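Local coordinates for protein alanyl-tRNA synthetase (PDB 3G98) that forms the C-Ala domain of the enzyme that charges tRNA with alanine, a domain that brings editing and aminoacylation together on one tRNA, at residues 64-70 / 83-89; 75-79 / 92-98. All coordinates share one frame; numbering follows the deposited sequence.

Contact 1: residues 64-70 / 83-89; sequences VNAKEVI and GRADLAQ
Ala66 N donates to Ala85 O at 2.9 Å, and this nearly straight bond (168° at the hydrogen) ties the first turn of helix 66-76 to the loop ahead of strand 87-92. The donor stands above the plane of the Ala85 carbonyl rather than on a lone pair. The same approach brings Ala66 CB to 3.3 Å from Ala85 O, so one carbonyl meets both the amide and the methyl of a single residue.

Further along, Ala88 CB points at the helix and packs on Ala66 CB at 3.9 Å, on Ala66 O, and, one helical turn on, on Ile70 CB at 3.7 Å, with Ile70 CG2 close beside. Ile70 sends CG1 anti to its own amide nitrogen (chi1 -165°), which lays that branch along the backbone of Gln89 and brings CD1 over the Ala88 carbonyl. On the solvent side, the aliphatic chain of Lys67 passes Gly83 O, CE coming to 3.3 Å.

A second shell sets the helix start. Asn65 is the N-cap: its OD1 accepts weakly from Lys67 N while also lying 3.5 Å from Ala85 CA, and its carboxamide flanks the Ala85 methyl. Arg84 N bonds to Leu87 O across the turn, and Gly83, at the end of strand 82-83, has backbone angles that call for glycine. Outside the two segments, Asp86 forms a salt bridge with Arg32, Gln89 bonds to Asn51, and Ile70 also packs on Phe52 and Ile54 of strand 49-56.

Helix 66-76 thus begins against the turn joining the antiparallel strands 82-83 and 87-92, the axis of its first turns, 66-70, running 27° from that of residues 87-89, a helix-on-sheet layer of an alpha and beta fold.

Contact 2: residues 75-79 / 92-98; sequences KVLKG and GKAPDKF
Lys97 reaches across to the carbonyl of Val76, and its chain curls round that oxygen, with CD, CE and NZ progressively nearer. CB starts 3.6 Å from Val76 O and also faces Leu77 CD2; CG passes a little farther from the oxygen, CD closes in, and CE touches Val76 O and, at 3.9 Å, the methyl Val76 CG1. A bend at chi3 (71°) turns the chain so that NZ ends 2.7 Å from Val76 O, in the carbonyl plane and on a lone pair. An alanine in place of Lys97 would probably leave Val76 O without this donor and open a gap beside Val76 CG1.

The backbone alongside is tied by amide bonds. Leu77 O takes the amide of Ala94 at 3.0 Å and, more weakly, that of Lys93, which also donates to Lys78 O; the Lys93 amide is therefore shared by two carbonyls. Gly79 and Gly92 form a single bridge with CA atoms 3.6 Å apart; a CB on Gly79 would run into Gly92 CA, and one on Gly92 into Leu77 O. Lys93 lays its CG, CD and CE over Lys78 O, while Lys78 CG packs on the Ala94 methyl and Leu77 CD2 rests near Ala94 O.

Beyond the two segments, Val76 and Leu77 lean on Ala101 of helix 98-110, and Asp96 pairs with Arg45.

Lys78, with positive phi, is the C-prime residue of a Schellman motif that ends helix 66-76. The carbonyls that the end of the helix leaves without a helical amide partner find donors here in loop amides and one ammonium group, and the negative end of the helix dipole is likely to favour that charge. Lys78 NZ lies 4.7 Å from Lys97 NZ, so the bond to Val76 O probably helps to offset the nearness of two like charges.

Overall arrangement
The two contacts lie at opposite ends of one helix, 66-76, with centres about 17 Å apart. Contact 1 joins its N-terminal turn to the hairpin of strands 82-83 and 87-92; contact 2 joins its C-terminal end to the loop that follows strand 87-92 and leads into helix 98-110. Along the chain the segments alternate, and the helix is tied at its start to the turn before strand 87-92 and at its end to the loop after it. Their bonding differs: an amide of the helix start donates in 64-70 / 83-89, whereas carbonyls of the helix end accept in 75-79 / 92-98. Both belong to the DHHA1 domain, and strand 49-56 supports residues of each.

Contact 1: residues 64-70 / 83-89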
ATOM      1  N   VAL A  64      -1.572  10.360   6.772  1.00 21.26           N
ATOM      2  CA  VAL A  64      -1.487   8.931   6.478  1.00 29.90           C
ATOM      3  C   VAL A  64      -0.030   8.511   6.560  1.00 28.42           C
ATOM      4  O   VAL A  64       0.752   8.736   5.632  1.00 27.50           O
ATOM      5  CB  VAL A  64      -2.038   8.585   5.083  1.00 29.12           C
ATOM      6  CG1 VAL A  64      -1.958   7.070   4.842  1.00 23.58           C
ATOM      7  CG2 VAL A  64      -3.467   9.085   4.938  1.00 27.33           C
ATOM      8  N   ASN A  65       0.329   7.924   7.693  1.00 20.19           N
ATOM      9  CA  ASN A  65       1.702   7.544   7.971  1.00 20.50           C
ATOM     10  C   ASN A  65       1.973   6.132   7.455  1.00 31.25           C
ATOM     11  O   ASN A  65       1.451   5.150   7.997  1.00 21.81           O
ATOM     12  CB  ASN A  65       1.961   7.640   9.479  1.00 22.06           C
ATOM     13  CG  ASN A  65       3.429   7.552   9.822  1.00 29.40           C
ATOM     14  OD1 ASN A  65       4.179   6.806   9.199  1.00 24.53           O
ATOM     15  ND2 ASN A  65       3.851   8.321  10.819  1.00 38.76           N
ATOM     16  N   ALA A  66       2.786   6.028   6.406  1.00 19.85           N
ATOM     17  CA  ALA A  66       3.022   4.727   5.784  1.00 25.47           C
ATOM     18  C   ALA A  66       3.729   3.762   6.738  1.00 28.19           C
ATOM     19  O   ALA A  66       3.561   2.550   6.626  1.00 26.01           O
ATOM     20  CB  ALA A  66       3.796   4.872   4.475  1.00 23.54           C
ATOM     21  N   LYS A  67       4.511   4.309   7.668  1.00 24.15           N
ATOM     22  CA  LYS A  67       5.151   3.526   8.722  1.00 25.87           C
ATOM     23  C   LYS A  67       4.124   2.733   9.527  1.00 29.79           C
ATOM     24  O   LYS A  67       4.327   1.550   9.815  1.00 30.15           O
ATOM     25  CB  LYS A  67       5.919   4.448   9.679  1.00 32.04           C
ATOM     26  CG  LYS A  67       7.403   4.608   9.405  1.00 30.51           C
ATOM     27  CD  LYS A  67       8.066   5.417  10.533  1.00 26.23           C
ATOM     28  CE  LYS A  67       9.511   4.999  10.741  1.00 29.50           C
ATOM     29  NZ  LYS A  67      10.169   5.790  11.811  1.00 44.79           N
ATOM     30  N   GLU A  68       3.035   3.397   9.917  1.00 29.20           N
ATOM     31  CA  GLU A  68       1.998   2.759  10.716  1.00 30.48           C
ATOM     32  C   GLU A  68       1.169   1.826   9.843  1.00 24.90           C
ATOM     33  O   GLU A  68       0.958   0.661  10.171  1.00 26.54           O
ATOM     34  CB  GLU A  68       1.062   3.806  11.322  1.00 31.21           C
ATOM     35  CG  GLU A  68       1.739   4.846  12.188  1.00 36.28           C
ATOM     36  CD  GLU A  68       0.744   5.806  12.802  1.00 49.70           C
ATOM     37  OE1 GLU A  68      -0.406   5.383  13.054  1.00 51.72           O
ATOM     38  OE2 GLU A  68       1.112   6.977  13.034  1.00 51.73           O
ATOM     39  N   VAL A  69       0.707   2.367   8.729  1.00 26.91           N
ATOM     40  CA  VAL A  69      -0.235   1.685   7.856  1.00 19.89           C
ATOM     41  C   VAL A  69       0.344   0.411   7.235  1.00 21.54           C
ATOM     42  O   VAL A  69      -0.376  -0.560   7.026  1.00 20.61           O
ATOM     43  CB  VAL A  69      -0.720   2.639   6.754  1.00 24.66           C
ATOM     44  CG1 VAL A  69      -1.719   1.943   5.847  1.00 32.02           C
ATOM     45  CG2 VAL A  69      -1.349   3.869   7.380  1.00 26.99           C
ATOM     46  N   ILE A  70       1.636   0.415   6.938  1.00 21.09           N
ATOM     47  CA  ILE A  70       2.248  -0.758   6.315  1.00 23.38           C
ATOM     48  C   ILE A  70       2.147  -1.943   7.274  1.00 23.53           C
ATOM     49  O   ILE A  70       1.905  -3.066   6.864  1.00 24.30           O
ATOM     50  CB  ILE A  70       3.710  -0.502   5.893  1.00 23.20           C
ATOM     51  CG1 ILE A  70       4.207  -1.596   4.937  1.00 27.93           C
ATOM     52  CG2 ILE A  70       4.626  -0.378   7.110  1.00 21.27           C
ATOM     53  CD1 ILE A  70       3.593  -1.537   3.549  1.00 30.41           C
ATOM     54  N   GLY A  83       9.691   1.416   6.821  1.00 25.95           N
ATOM     55  CA  GLY A  83      10.125   2.437   5.879  1.00 25.04           C
ATOM     56  C   GLY A  83       9.978   3.813   6.493  1.00 27.99           C
ATOM     57  O   GLY A  83      10.254   4.000   7.688  1.00 25.77           O
ATOM     58  N   ARG A  84       9.537   4.765   5.669  1.00 21.47           N
ATOM     59  CA  ARG A  84       9.299   6.156   6.081  1.00 23.99           C
ATOM     60  C   ARG A  84       7.823   6.512   6.056  1.00 25.25           C
ATOM     61  O   ARG A  84       7.007   5.765   5.543  1.00 21.75           O
ATOM     62  CB  ARG A  84      10.013   7.127   5.141  1.00 24.55           C
ATOM     63  CG  ARG A  84      11.503   7.104   5.215  1.00 22.03           C
ATOM     64  CD  ARG A  84      12.030   8.486   4.902  1.00 45.66           C
ATOM     65  NE  ARG A  84      11.704   9.422   5.979  1.00 41.89           N
ATOM     66  CZ  ARG A  84      11.719  10.746   5.853  1.00 52.48           C
ATOM     67  NH1 ARG A  84      12.037  11.306   4.687  1.00 49.25           N
ATOM     68  NH2 ARG A  84      11.415  11.509   6.897  1.00 51.37           N
ATOM     69  N   ALA A  85       7.486   7.685   6.588  1.00 29.59           N
ATOM     70  CA  ALA A  85       6.093   8.116   6.623  1.00 28.49           C
ATOM     71  C   ALA A  85       5.462   8.231   5.230  1.00 20.26           C
ATOM     72  O   ALA A  85       4.245   8.123   5.092  1.00 25.77           O
ATOM     73  CB  ALA A  85       5.954   9.439   7.394  1.00 36.53           C
ATOM     74  N   ASP A  86       6.281   8.456   4.203  1.00 20.55           N
ATOM     75  CA  ASP A  86       5.726   8.665   2.864  1.00 21.10           C
ATOM     76  C   ASP A  86       5.819   7.439   1.961  1.00 21.48           C
ATOM     77  O   ASP A  86       5.128   7.373   0.943  1.00 20.45           O
ATOM     78  CB  ASP A  86       6.354   9.883   2.180  1.00 20.86           C
ATOM     79  CG  ASP A  86       7.828   9.687   1.880  1.00 32.36           C
ATOM     80  OD1 ASP A  86       8.593   9.360   2.815  1.00 30.25           O
ATOM     81  OD2 ASP A  86       8.221   9.861   0.704  1.00 31.13           O
ATOM     82  N   LEU A  87       6.655   6.476   2.350  1.00 25.36           N
ATOM     83  CA  LEU A  87       6.874   5.263   1.559  1.00 17.87           C
ATOM     84  C   LEU A  87       7.406   4.108   2.418  1.00 23.43           C
ATOM     85  O   LEU A  87       8.486   4.191   3.027  1.00 22.75           O
ATOM     86  CB  LEU A  87       7.828   5.545   0.397  1.00 20.17           C
ATOM     87  CG  LEU A  87       7.987   4.475  -0.691  1.00 27.33           C
ATOM     88  CD1 LEU A  87       6.681   4.267  -1.457  1.00 23.04           C
ATOM     89  CD2 LEU A  87       9.122   4.829  -1.649  1.00 27.30           C
ATOM     90  N   ALA A  88       6.650   3.020   2.442  1.00 20.64           N
ATOM     91  CA  ALA A  88       7.009   1.849   3.254  1.00 18.68           C
ATOM     92  C   ALA A  88       6.698   0.559   2.490  1.00 21.21           C
ATOM     93  O   ALA A  88       5.899   0.566   1.560  1.00 21.25           O
ATOM     94  CB  ALA A  88       6.257   1.886   4.578  1.00 19.39           C
ATOM     95  N   GLN A  89       7.327  -0.548   2.885  1.00 19.48           N
ATOM     96  CA  GLN A  89       7.241  -1.789   2.119  1.00 20.10           C
ATOM     97  C   GLN A  89       7.377  -2.996   3.038  1.00 18.80           C
ATOM     98  O   GLN A  89       7.981  -2.904   4.111  1.00 19.15           O
ATOM     99  CB  GLN A  89       8.335  -1.796   1.034  1.00 25.56           C
ATOM    100  CG  GLN A  89       8.446  -3.060   0.181  1.00 33.48           C
ATOM    101  CD  GLN A  89       9.263  -2.822  -1.094  1.00 40.52           C
ATOM    102  OE1 GLN A  89      10.149  -1.964  -1.123  1.00 33.26           O
ATOM    103  NE2 GLN A  89       8.954  -3.571  -2.151  1.00 35.83           N
TER

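Contact 2: residues 75-79 / 92-98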
ATOM      1  N   LYS A  75      -0.088  -7.059   8.760  1.00 20.22           N
ATOM      2  CA  LYS A  75      -0.671  -8.064   9.650  1.00 22.23           C
ATOM      3  C   LYS A  75      -1.692  -8.943   8.923  1.00 31.39           C
ATOM      4  O   LYS A  75      -1.670 -10.170   9.052  1.00 23.13           O
ATOM      5  CB  LYS A  75      -1.317  -7.399  10.869  1.00 27.20           C
ATOM      6  CG  LYS A  75      -2.095  -8.356  11.747  1.00 32.66           C
ATOM      7  CD  LYS A  75      -2.528  -7.668  13.027  1.00 45.00           C
ATOM      8  CE  LYS A  75      -3.138  -8.654  14.007  1.00 47.91           C
ATOM      9  NZ  LYS A  75      -3.426  -7.974  15.293  1.00 37.74           N
ATOM     10  N   VAL A  76      -2.580  -8.311   8.163  1.00 24.06           N
ATOM     11  CA  VAL A  76      -3.594  -9.025   7.377  1.00 27.24           C
ATOM     12  C   VAL A  76      -2.965  -9.972   6.349  1.00 24.74           C
ATOM     13  O   VAL A  76      -3.455 -11.084   6.116  1.00 23.07           O
ATOM     14  CB  VAL A  76      -4.554  -8.027   6.687  1.00 26.96           C
ATOM     15  CG1 VAL A  76      -5.490  -8.739   5.737  1.00 18.85           C
ATOM     16  CG2 VAL A  76      -5.341  -7.244   7.741  1.00 29.72           C
ATOM     17  N   LEU A  77      -1.854  -9.543   5.761  1.00 21.27           N
ATOM     18  CA  LEU A  77      -1.170 -10.320   4.733  1.00 23.96           C
ATOM     19  C   LEU A  77      -0.166 -11.307   5.337  1.00 24.84           C
ATOM     20  O   LEU A  77       0.646 -11.888   4.616  1.00 23.54           O
ATOM     21  CB  LEU A  77      -0.478  -9.373   3.743  1.00 20.98           C
ATOM     22  CG  LEU A  77      -1.435  -8.484   2.946  1.00 18.71           C
ATOM     23  CD1 LEU A  77      -0.650  -7.514   2.070  1.00 24.12           C
ATOM     24  CD2 LEU A  77      -2.353  -9.354   2.087  1.00 18.08           C
ATOM     25  N   LYS A  78      -0.247 -11.499   6.655  1.00 20.85           N
ATOM     26  CA  LYS A  78       0.651 -12.391   7.391  1.00 24.05           C
ATOM     27  C   LYS A  78       2.102 -12.009   7.119  1.00 28.17           C
ATOM     28  O   LYS A  78       2.919 -12.843   6.712  1.00 21.75           O
ATOM     29  CB  LYS A  78       0.384 -13.859   7.027  1.00 22.98           C
ATOM     30  CG  LYS A  78      -1.060 -14.303   7.284  1.00 29.50           C
ATOM     31  CD  LYS A  78      -1.376 -14.283   8.774  1.00 50.43           C
ATOM     32  CE  LYS A  78      -2.736 -14.905   9.064  1.00 50.64           C
ATOM     33  NZ  LYS A  78      -2.959 -14.994  10.542  1.00 54.78           N
ATOM     34  N   GLY A  79       2.402 -10.728   7.321  1.00 23.37           N
ATOM     35  CA  GLY A  79       3.741 -10.212   7.101  1.00 27.20           C
ATOM     36  C   GLY A  79       4.016  -8.959   7.916  1.00 31.32           C
ATOM     37  O   GLY A  79       3.245  -8.595   8.808  1.00 34.77           O
ATOM     38  N   GLY A  92       4.924 -10.774   3.003  1.00 22.86           N
ATOM     39  CA  GLY A  92       3.979 -11.570   3.772  1.00 24.11           C
ATOM     40  C   GLY A  92       3.708 -12.916   3.136  1.00 26.93           C
ATOM     41  O   GLY A  92       4.210 -13.207   2.046  1.00 27.42           O
ATOM     42  N   LYS A  93       2.896 -13.726   3.815  1.00 25.72           N
ATOM     43  CA  LYS A  93       2.675 -15.120   3.436  1.00 28.83           C
ATOM     44  C   LYS A  93       1.250 -15.402   2.963  1.00 38.95           C
ATOM     45  O   LYS A  93       0.911 -16.546   2.668  1.00 28.37           O
ATOM     46  CB  LYS A  93       2.969 -16.039   4.628  1.00 35.77           C
ATOM     47  CG  LYS A  93       4.036 -15.533   5.588  1.00 54.80           C
ATOM     48  CD  LYS A  93       3.772 -16.058   6.997  1.00 59.44           C
ATOM     49  CE  LYS A  93       4.399 -15.167   8.067  1.00 53.83           C
ATOM     50  NZ  LYS A  93       3.758 -15.384   9.402  1.00 58.12           N
ATOM     51  N   ALA A  94       0.409 -14.375   2.895  1.00 23.40           N
ATOM     52  CA  ALA A  94      -1.002 -14.600   2.571  1.00 21.10           C
ATOM     53  C   ALA A  94      -1.497 -13.776   1.380  1.00 23.73           C
ATOM     54  O   ALA A  94      -2.247 -12.811   1.558  1.00 26.06           O
ATOM     55  CB  ALA A  94      -1.878 -14.331   3.800  1.00 26.21           C
ATOM     56  N   PRO A  95      -1.114 -14.173   0.155  1.00 27.25           N
ATOM     57  CA  PRO A  95      -1.484 -13.380  -1.025  1.00 29.64           C
ATOM     58  C   PRO A  95      -2.992 -13.277  -1.204  1.00 31.45           C
ATOM     59  O   PRO A  95      -3.499 -12.238  -1.644  1.00 29.12           O
ATOM     60  CB  PRO A  95      -0.881 -14.170  -2.191  1.00 29.79           C
ATOM     61  CG  PRO A  95       0.140 -15.059  -1.583  1.00 27.68           C
ATOM     62  CD  PRO A  95      -0.342 -15.374  -0.204  1.00 31.83           C
ATOM     63  N   ASP A  96      -3.703 -14.341  -0.844  1.00 23.85           N
ATOM     64  CA  ASP A  96      -5.155 -14.381  -1.030  1.00 21.71           C
ATOM     65  C   ASP A  96      -5.892 -13.388  -0.145  1.00 24.74           C
ATOM     66  O   ASP A  96      -7.103 -13.200  -0.284  1.00 24.76           O
ATOM     67  CB  ASP A  96      -5.688 -15.787  -0.771  1.00 24.53           C
ATOM     68  CG  ASP A  96      -5.314 -16.752  -1.865  1.00 42.27           C
ATOM     69  OD1 ASP A  96      -4.961 -16.296  -2.974  1.00 37.25           O
ATOM     70  OD2 ASP A  96      -5.373 -17.971  -1.612  1.00 49.06           O
ATOM     71  N   LYS A  97      -5.165 -12.754   0.766  1.00 24.36           N
ATOM     72  CA  LYS A  97      -5.784 -11.833   1.708  1.00 20.85           C
ATOM     73  C   LYS A  97      -5.670 -10.359   1.298  1.00 21.77           C
ATOM     74  O   LYS A  97      -5.975  -9.468   2.084  1.00 22.04           O
ATOM     75  CB  LYS A  97      -5.235 -12.062   3.115  1.00 22.96           C
ATOM     76  CG  LYS A  97      -5.721 -13.376   3.736  1.00 26.56           C
ATOM     77  CD  LYS A  97      -5.302 -13.512   5.197  1.00 41.98           C
ATOM     78  CE  LYS A  97      -6.076 -12.561   6.116  1.00 57.89           C
ATOM     79  NZ  LYS A  97      -5.419 -12.423   7.463  1.00 38.64           N
ATOM     80  N   PHE A  98      -5.276 -10.103   0.057  1.00 20.07           N
ATOM     81  CA  PHE A  98      -5.174  -8.719  -0.418  1.00 19.95           C
ATOM     82  C   PHE A  98      -6.496  -7.935  -0.363  1.00 22.56           C
ATOM     83  O   PHE A  98      -6.516  -6.795   0.102  1.00 23.33           O
ATOM     84  CB  PHE A  98      -4.572  -8.655  -1.825  1.00 23.17           C
ATOM     85  CG  PHE A  98      -4.418  -7.252  -2.357  1.00 21.03           C
ATOM     86  CD1 PHE A  98      -5.331  -6.739  -3.275  1.00 25.57           C
ATOM     87  CD2 PHE A  98      -3.362  -6.455  -1.947  1.00 24.62           C
ATOM     88  CE1 PHE A  98      -5.188  -5.450  -3.774  1.00 25.41           C
ATOM     89  CE2 PHE A  98      -3.213  -5.157  -2.440  1.00 26.21           C
ATOM     90  CZ  PHE A  98      -4.130  -4.660  -3.358  1.00 24.56           C
TER